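Local coordinates for DNA topoisomerase 2-associated protein PAT1 (Saccharomyces cerevisiae, PDB 4OGP) that activates mRNA decapping and represses translation, its helical C-terminal domain probably recruiting decapping factors such as Dcp2 and the Lsm1-7 ring, at residues 203-208 with 253-258; 59-64 with 117-122. One frame throughout, in Å; residues are numbered along the deposited sequence.

Contact 1: 203-208 with 253-258; sequences SKIQLI and DEVRDE
Gln206 and Val255 bring the two backbones closest, their CA atoms 5.6 Å apart, where the 3-10 turn 205-208 meets the break between helices 245-254 and 256-277. Val255 leaves helical geometry after the first of these helices and is the N-cap residue of the second. From the last turn of helix 245-254, Glu254 reaches across with its chain extended beyond CG, and its carboxylate takes two backbone N-H groups of the loop, one on each oxygen. Ser203 N donates to Glu254 OE2 at 2.7 Å, and Ile205 N to Glu254 OE1 at 3.0 Å; both come from the syn side, 24° and 31° out of the carboxylate plane. A carboxylate at the end of one helix thus receives the N-H groups of an inter-helix loop in this ARM-repeat domain. Were Glu254 an alanine, the N-H groups of Ser203 and Ile205 would probably lose these acceptors and the start of the 3-10 turn would be less firmly fixed. Beneath the carboxylate the contact is apolar: Ile205 CG1 lies beside the backbone N (chi1 -72°), which leaves CG2 anti to it and turned to Val255 CG1 at 3.7 Å, while Ile205 CD1 sits over one face of the Glu254 carboxylate, 3.8 Å from CD. The loop joins helices 184-201 and 212-221; Ile205 and Ile208 both pack on Leu236 of helix 230-241, and Phe209 touches Val255 and Glu258.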
ATOM      1  N   SER A 203     -12.251   5.063  15.283  1.00 31.99           N
ATOM      2  CA  SER A 203     -13.045   6.229  14.880  1.00 27.41           C
ATOM      3  C   SER A 203     -12.517   6.989  13.649  1.00 31.77           C
ATOM      4  O   SER A 203     -13.072   8.024  13.268  1.00 32.91           O
ATOM      5  CB  SER A 203     -13.321   7.187  16.050  1.00 38.00           C
ATOM      6  OG  SER A 203     -12.178   7.958  16.368  1.00 36.17           O
ATOM      7  N   LYS A 204     -11.467   6.481  13.013  1.00 29.92           N
ATOM      8  CA  LYS A 204     -10.924   7.149  11.825  1.00 27.51           C
ATOM      9  C   LYS A 204     -10.854   6.207  10.619  1.00 33.15           C
ATOM     10  O   LYS A 204     -10.225   6.517   9.600  1.00 27.98           O
ATOM     11  CB  LYS A 204      -9.527   7.684  12.113  1.00 30.26           C
ATOM     12  CG  LYS A 204      -9.445   8.618  13.297  1.00 32.65           C
ATOM     13  CD  LYS A 204      -8.075   8.520  13.950  1.00 40.16           C
ATOM     14  CE  LYS A 204      -8.190   8.126  15.426  1.00 40.68           C
ATOM     15  NZ  LYS A 204      -6.913   8.343  16.188  1.00 46.84           N
ATOM     16  N   ILE A 205     -11.496   5.054  10.756  1.00 29.79           N
ATOM     17  CA  ILE A 205     -11.386   3.999   9.780  1.00 27.35           C
ATOM     18  C   ILE A 205     -11.967   4.427   8.451  1.00 30.20           C
ATOM     19  O   ILE A 205     -11.395   4.136   7.401  1.00 31.79           O
ATOM     20  CB  ILE A 205     -12.032   2.686  10.272  1.00 25.13           C
ATOM     21  CG1 ILE A 205     -11.161   2.072  11.363  1.00 29.00           C
ATOM     22  CG2 ILE A 205     -12.143   1.675   9.121  1.00 32.40           C
ATOM     23  CD1 ILE A 205     -11.720   0.804  11.965  1.00 32.14           C
ATOM     24  N   GLN A 206     -13.090   5.132   8.477  1.00 30.27           N
ATOM     25  CA  GLN A 206     -13.714   5.518   7.214  1.00 31.96           C
ATOM     26  C   GLN A 206     -12.815   6.446   6.364  1.00 30.70           C
ATOM     27  O   GLN A 206     -13.001   6.564   5.154  1.00 31.33           O
ATOM     28  CB  GLN A 206     -15.096   6.126   7.453  1.00 31.69           C
ATOM     29  CG  GLN A 206     -15.153   7.639   7.337  1.00 40.53           C
ATOM     30  CD  GLN A 206     -15.424   8.089   5.919  1.00 46.51           C
ATOM     31  OE1 GLN A 206     -16.100   7.394   5.159  1.00 54.56           O
ATOM     32  NE2 GLN A 206     -14.869   9.238   5.541  1.00 48.75           N
ATOM     33  N   LEU A 207     -11.846   7.100   7.002  1.00 33.44           N
ATOM     34  CA  LEU A 207     -10.963   8.027   6.299  1.00 31.62           C
ATOM     35  C   LEU A 207     -10.073   7.331   5.252  1.00 30.42           C
ATOM     36  O   LEU A 207      -9.473   7.992   4.409  1.00 26.60           O
ATOM     37  CB  LEU A 207     -10.112   8.835   7.289  1.00 32.22           C
ATOM     38  CG  LEU A 207     -10.880   9.768   8.249  1.00 35.07           C
ATOM     39  CD1 LEU A 207      -9.930  10.518   9.170  1.00 34.12           C
ATOM     40  CD2 LEU A 207     -11.758  10.754   7.488  1.00 35.63           C
ATOM     41  N   ILE A 208      -9.991   6.003   5.317  1.00 29.15           N
ATOM     42  CA  ILE A 208      -9.235   5.245   4.326  1.00 30.89           C
ATOM     43  C   ILE A 208      -9.874   5.389   2.944  1.00 30.15           C
ATOM     44  O   ILE A 208      -9.217   5.196   1.936  1.00 30.16           O
ATOM     45  CB  ILE A 208      -9.085   3.743   4.697  1.00 26.19           C
ATOM     46  CG1 ILE A 208     -10.427   3.014   4.602  1.00 28.22           C
ATOM     47  CG2 ILE A 208      -8.467   3.588   6.070  1.00 26.59           C
ATOM     48  CD1 ILE A 208     -10.399   1.594   5.125  1.00 26.06           C
ATOM     49  N   ASP A 253     -19.009  -1.423  11.709  1.00 33.33           N
ATOM     50  CA  ASP A 253     -19.788  -0.270  12.131  1.00 32.89           C
ATOM     51  C   ASP A 253     -19.244   1.036  11.524  1.00 30.11           C
ATOM     52  O   ASP A 253     -20.011   1.864  11.011  1.00 28.63           O
ATOM     53  CB  ASP A 253     -19.782  -0.201  13.666  1.00 39.08           C
ATOM     54  CG  ASP A 253     -21.049   0.401  14.227  1.00 43.13           C
ATOM     55  OD1 ASP A 253     -21.769  -0.316  14.954  1.00 52.79           O
ATOM     56  OD2 ASP A 253     -21.321   1.586  13.943  1.00 48.63           O
ATOM     57  N   GLU A 254     -17.927   1.226  11.563  1.00 26.71           N
ATOM     58  CA  GLU A 254     -17.334   2.453  10.998  1.00 26.11           C
ATOM     59  C   GLU A 254     -17.492   2.585   9.477  1.00 27.90           C
ATOM     60  O   GLU A 254     -17.549   3.696   8.941  1.00 25.73           O
ATOM     61  CB  GLU A 254     -15.848   2.577  11.365  1.00 26.23           C
ATOM     62  CG  GLU A 254     -15.574   2.622  12.866  1.00 31.48           C
ATOM     63  CD  GLU A 254     -14.297   3.357  13.218  1.00 33.40           C
ATOM     64  OE1 GLU A 254     -13.882   4.242  12.435  1.00 35.02           O
ATOM     65  OE2 GLU A 254     -13.709   3.054  14.288  1.00 32.48           O
ATOM     66  N   VAL A 255     -17.550   1.459   8.772  1.00 25.84           N
ATOM     67  CA  VAL A 255     -17.632   1.534   7.310  1.00 27.36           C
ATOM     68  C   VAL A 255     -19.033   1.196   6.801  1.00 30.55           C
ATOM     69  O   VAL A 255     -19.215   0.868   5.628  1.00 30.13           O
ATOM     70  CB  VAL A 255     -16.568   0.646   6.614  1.00 26.47           C
ATOM     71  CG1 VAL A 255     -15.181   1.074   7.025  1.00 28.49           C
ATOM     72  CG2 VAL A 255     -16.779  -0.820   6.907  1.00 22.39           C
ATOM     73  N   ARG A 256     -20.012   1.297   7.697  1.00 29.81           N
ATOM     74  CA  ARG A 256     -21.393   0.952   7.395  1.00 29.77           C
ATOM     75  C   ARG A 256     -21.917   1.648   6.155  1.00 29.00           C
ATOM     76  O   ARG A 256     -22.489   1.008   5.270  1.00 28.01           O
ATOM     77  CB  ARG A 256     -22.317   1.278   8.581  1.00 29.46           C
ATOM     78  CG  ARG A 256     -23.721   0.737   8.389  1.00 31.11           C
ATOM     79  CD  ARG A 256     -24.758   1.428   9.244  1.00 34.10           C
ATOM     80  NE  ARG A 256     -25.001   2.810   8.835  1.00 38.79           N
ATOM     81  CZ  ARG A 256     -25.815   3.638   9.482  1.00 40.96           C
ATOM     82  NH1 ARG A 256     -26.469   3.220  10.568  1.00 31.88           N
ATOM     83  NH2 ARG A 256     -25.975   4.881   9.046  1.00 45.14           N
ATOM     84  N   ASP A 257     -21.737   2.959   6.092  1.00 26.10           N
ATOM     85  CA  ASP A 257     -22.318   3.723   5.001  1.00 28.38           C
ATOM     86  C   ASP A 257     -21.561   3.456   3.693  1.00 30.46           C
ATOM     87  O   ASP A 257     -22.096   3.681   2.613  1.00 30.67           O
ATOM     88  CB  ASP A 257     -22.323   5.226   5.292  1.00 30.98           C
ATOM     89  CG  ASP A 257     -23.278   5.619   6.440  1.00 39.86           C
ATOM     90  OD1 ASP A 257     -24.200   4.846   6.796  1.00 36.41           O
ATOM     91  OD2 ASP A 257     -23.100   6.726   6.975  1.00 40.27           O
ATOM     92  N   GLU A 258     -20.320   2.994   3.791  1.00 27.57           N
ATOM     93  CA  GLU A 258     -19.552   2.668   2.588  1.00 34.98           C
ATOM     94  C   GLU A 258     -20.023   1.344   1.998  1.00 29.65           C
ATOM     95  O   GLU A 258     -20.066   1.173   0.781  1.00 31.55           O
ATOM     96  CB  GLU A 258     -18.045   2.660   2.864  1.00 36.21           C
ATOM     97  CG  GLU A 258     -17.336   3.964   2.439  1.00 39.78           C
ATOM     98  CD  GLU A 258     -17.384   5.070   3.498  1.00 45.81           C
ATOM     99  OE1 GLU A 258     -17.435   4.757   4.712  1.00 48.29           O
ATOM    100  OE2 GLU A 258     -17.361   6.260   3.110  1.00 50.70           O
TER
HETATM  101  O   HOH W   1     -14.643   5.979  10.938  1.00 29.20           O

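Contact 2: 59-64 with 117-122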
ATOM      1  N   LYS A  59      14.982   8.480  -9.981  1.00 29.55           N
ATOM      2  CA  LYS A  59      16.242   7.781 -10.175  1.00 30.28           C
ATOM      3  C   LYS A  59      16.770   7.178  -8.875  1.00 29.90           C
ATOM      4  O   LYS A  59      17.520   6.214  -8.893  1.00 29.46           O
ATOM      5  CB  LYS A  59      17.282   8.708 -10.791  1.00 35.33           C
ATOM      6  CG  LYS A  59      18.526   7.986 -11.271  1.00 37.67           C
ATOM      7  CD  LYS A  59      19.406   8.894 -12.115  1.00 37.56           C
ATOM      8  CE  LYS A  59      20.682   8.181 -12.563  1.00 43.43           C
ATOM      9  NZ  LYS A  59      21.512   9.060 -13.443  1.00 49.18           N
ATOM     10  N   GLY A  60      16.406   7.766  -7.739  1.00 31.38           N
ATOM     11  CA  GLY A  60      16.847   7.220  -6.472  1.00 26.89           C
ATOM     12  C   GLY A  60      16.096   5.934  -6.158  1.00 32.91           C
ATOM     13  O   GLY A  60      16.697   4.924  -5.793  1.00 34.93           O
ATOM     14  N   ILE A  61      14.777   5.962  -6.306  1.00 30.71           N
ATOM     15  CA  ILE A  61      13.982   4.768  -6.036  1.00 32.03           C
ATOM     16  C   ILE A  61      14.272   3.644  -7.039  1.00 34.48           C
ATOM     17  O   ILE A  61      14.266   2.470  -6.676  1.00 33.86           O
ATOM     18  CB  ILE A  61      12.454   5.079  -5.924  1.00 33.19           C
ATOM     19  CG1 ILE A  61      11.686   3.841  -5.457  1.00 37.31           C
ATOM     20  CG2 ILE A  61      11.882   5.595  -7.225  1.00 28.84           C
ATOM     21  CD1 ILE A  61      11.807   3.600  -3.961  1.00 41.41           C
ATOM     22  N   LYS A  62      14.567   4.005  -8.284  1.00 30.97           N
ATOM     23  CA  LYS A  62      14.860   3.014  -9.315  1.00 32.90           C
ATOM     24  C   LYS A  62      16.063   2.127  -9.030  1.00 30.83           C
ATOM     25  O   LYS A  62      16.149   1.022  -9.544  1.00 34.97           O
ATOM     26  CB  LYS A  62      15.025   3.681 -10.682  1.00 32.38           C
ATOM     27  CG  LYS A  62      13.717   3.928 -11.398  1.00 34.86           C
ATOM     28  CD  LYS A  62      13.934   4.664 -12.721  1.00 37.41           C
ATOM     29  CE  LYS A  62      12.668   4.658 -13.540  1.00 37.63           C
ATOM     30  NZ  LYS A  62      12.718   5.650 -14.640  1.00 33.90           N
ATOM     31  N   ILE A  63      16.999   2.600  -8.220  1.00 32.26           N
ATOM     32  CA  ILE A  63      18.193   1.810  -7.955  1.00 35.60           C
ATOM     33  C   ILE A  63      18.063   0.968  -6.679  1.00 34.11           C
ATOM     34  O   ILE A  63      18.956   0.190  -6.351  1.00 33.81           O
ATOM     35  CB  ILE A  63      19.464   2.698  -7.895  1.00 37.97           C
ATOM     36  CG1 ILE A  63      20.739   1.858  -8.047  1.00 35.50           C
ATOM     37  CG2 ILE A  63      19.493   3.502  -6.610  1.00 34.87           C
ATOM     38  CD1 ILE A  63      21.238   1.729  -9.437  1.00 42.71           C
ATOM     39  N   MET A  64      16.944   1.105  -5.973  1.00 36.38           N
ATOM     40  CA  MET A  64      16.760   0.382  -4.707  1.00 38.71           C
ATOM     41  C   MET A  64      16.847  -1.142  -4.810  1.00 38.07           C
ATOM     42  O   MET A  64      17.523  -1.763  -3.991  1.00 40.35           O
ATOM     43  CB  MET A  64      15.476   0.797  -3.969  1.00 37.08           C
ATOM     44  CG  MET A  64      15.544   2.162  -3.254  1.00 39.44           C
ATOM     45  SD  MET A  64      17.029   2.457  -2.244  1.00 51.56           S
ATOM     46  CE  MET A  64      17.079   0.969  -1.253  1.00 43.38           C
ATOM     47  N   MET A 117       5.292   0.612  -6.191  1.00 34.46           N
ATOM     48  CA  MET A 117       5.609  -0.606  -6.919  1.00 34.32           C
ATOM     49  C   MET A 117       6.972  -1.144  -6.500  1.00 39.86           C
ATOM     50  O   MET A 117       7.131  -2.331  -6.224  1.00 47.31           O
ATOM     51  CB  MET A 117       5.614  -0.372  -8.433  1.00 41.74           C
ATOM     52  CG  MET A 117       4.300  -0.669  -9.145  1.00 45.41           C
ATOM     53  SD  MET A 117       4.556  -0.913 -10.921  1.00 64.58           S
ATOM     54  CE  MET A 117       2.908  -0.649 -11.567  1.00 58.97           C
ATOM     55  N   ILE A 118       7.969  -0.276  -6.467  1.00 33.34           N
ATOM     56  CA  ILE A 118       9.309  -0.732  -6.151  1.00 35.45           C
ATOM     57  C   ILE A 118       9.457  -1.043  -4.671  1.00 33.99           C
ATOM     58  O   ILE A 118       9.936  -2.111  -4.300  1.00 31.06           O
ATOM     59  CB  ILE A 118      10.375   0.286  -6.602  1.00 38.07           C
ATOM     60  CG1 ILE A 118      10.577   0.176  -8.118  1.00 37.29           C
ATOM     61  CG2 ILE A 118      11.686   0.069  -5.841  1.00 36.75           C
ATOM     62  CD1 ILE A 118      11.554   1.177  -8.690  1.00 32.84           C
ATOM     63  N   ILE A 119       9.032  -0.109  -3.830  1.00 37.47           N
ATOM     64  CA  ILE A 119       9.208  -0.244  -2.388  1.00 37.29           C
ATOM     65  C   ILE A 119       8.477  -1.462  -1.830  1.00 38.66           C
ATOM     66  O   ILE A 119       9.044  -2.237  -1.060  1.00 39.47           O
ATOM     67  CB  ILE A 119       8.802   1.058  -1.645  1.00 41.34           C
ATOM     68  CG1 ILE A 119      10.049   1.792  -1.169  1.00 46.64           C
ATOM     69  CG2 ILE A 119       7.894   0.776  -0.461  1.00 45.88           C
ATOM     70  CD1 ILE A 119      10.888   0.965  -0.227  1.00 45.05           C
ATOM     71  N   LEU A 120       7.231  -1.653  -2.248  1.00 41.44           N
ATOM     72  CA  LEU A 120       6.439  -2.764  -1.738  1.00 38.87           C
ATOM     73  C   LEU A 120       7.052  -4.102  -2.103  1.00 40.88           C
ATOM     74  O   LEU A 120       7.155  -4.988  -1.252  1.00 41.59           O
ATOM     75  CB  LEU A 120       4.995  -2.686  -2.234  1.00 40.68           C
ATOM     76  CG  LEU A 120       3.973  -2.020  -1.306  1.00 41.49           C
ATOM     77  CD1 LEU A 120       4.546  -0.797  -0.595  1.00 41.41           C
ATOM     78  CD2 LEU A 120       2.724  -1.647  -2.092  1.00 40.10           C
ATOM     79  N   LYS A 121       7.455  -4.242  -3.366  1.00 39.48           N
ATOM     80  CA  LYS A 121       8.093  -5.466  -3.849  1.00 39.78           C
ATOM     81  C   LYS A 121       9.337  -5.785  -3.028  1.00 41.50           C
ATOM     82  O   LYS A 121       9.557  -6.930  -2.628  1.00 41.75           O
ATOM     83  CB  LYS A 121       8.450  -5.346  -5.331  1.00 36.20           C
ATOM     84  CG  LYS A 121       9.817  -5.911  -5.676  1.00 46.05           C
ATOM     85  CD  LYS A 121       9.728  -7.141  -6.572  1.00 51.03           C
ATOM     86  CE  LYS A 121       9.864  -6.760  -8.039  1.00 48.16           C
ATOM     87  NZ  LYS A 121      10.045  -7.970  -8.906  1.00 50.73           N
ATOM     88  N   ILE A 122      10.140  -4.762  -2.765  1.00 39.62           N
ATOM     89  CA  ILE A 122      11.303  -4.919  -1.904  1.00 37.88           C
ATOM     90  C   ILE A 122      10.906  -5.394  -0.505  1.00 41.45           C
ATOM     91  O   ILE A 122      11.448  -6.372   0.002  1.00 41.45           O
ATOM     92  CB  ILE A 122      12.119  -3.620  -1.845  1.00 38.43           C
ATOM     93  CG1 ILE A 122      12.935  -3.487  -3.142  1.00 36.26           C
ATOM     94  CG2 ILE A 122      13.019  -3.597  -0.624  1.00 32.04           C
ATOM     95  CD1 ILE A 122      13.755  -2.232  -3.221  1.00 33.14           C
TER
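Ile61 and Ile118 meet flank to flank, their side chains sliding past each other in opposite directions, with Ile61 CG1 3.8 Å from Ile118 CG2. The longer branch of Ile61 starts anti to the backbone N (chi1 -172°) and then bends at chi2 (78°), which carries CD1 to within 3.8 Å of Ile119 CG1 while it still touches Ile118 CG2. The Ile61-Ile119 pair crosses at about a right angle. Ile118 has its CG1 beside the backbone N instead, and the extended branch (chi2 177°) runs against the backbone of residues 61 and 62: CD1 comes to 3.6 Å from Ile61 O and touches Lys62 CA, so this methyl rests chiefly on backbone. Pat1's C-terminal domain has an ARM-repeat fold, a stack of helices held together by such aliphatic faces, and here the short helix 58-62 lies against the long helix 106-127. One turn after Ile118, Ile122 repeats its conformation, CG1 again beside the backbone N and CD1 stretched out, and this methyl meets Met64 CB at 3.6 Å. Met64, bent at chi2 and chi3, makes its contact through CB, not through its sulfur. Leu114 and Phe115 of the long helix also touch Ile61, and Pro65, from helix 64-69, lies against both Ile118 and Ile122. Ile63, whose CB points away from 117-122, packs on Tyr14 and Ile17 of helix 3-25.

In the fold
Contacts 1 and 2 lie on opposite sides of the chain's centre, 18 and 13 Å from it, with their own centres 31 Å apart. About 14 Å separates their nearest atoms, so neither touches the other. They follow in series along the chain, contact 2 closing before contact 1 opens; 52 residues lie between the segments of contact 2 and 44 between those of contact 1, mostly helical in both. Contact 2 is a buried aliphatic seam joining two helices, whereas contact 1, partly buried, joins an inter-helix loop to the break between two helices through a carboxylate. The domain has two conserved regions involved in decapping factor recruitment.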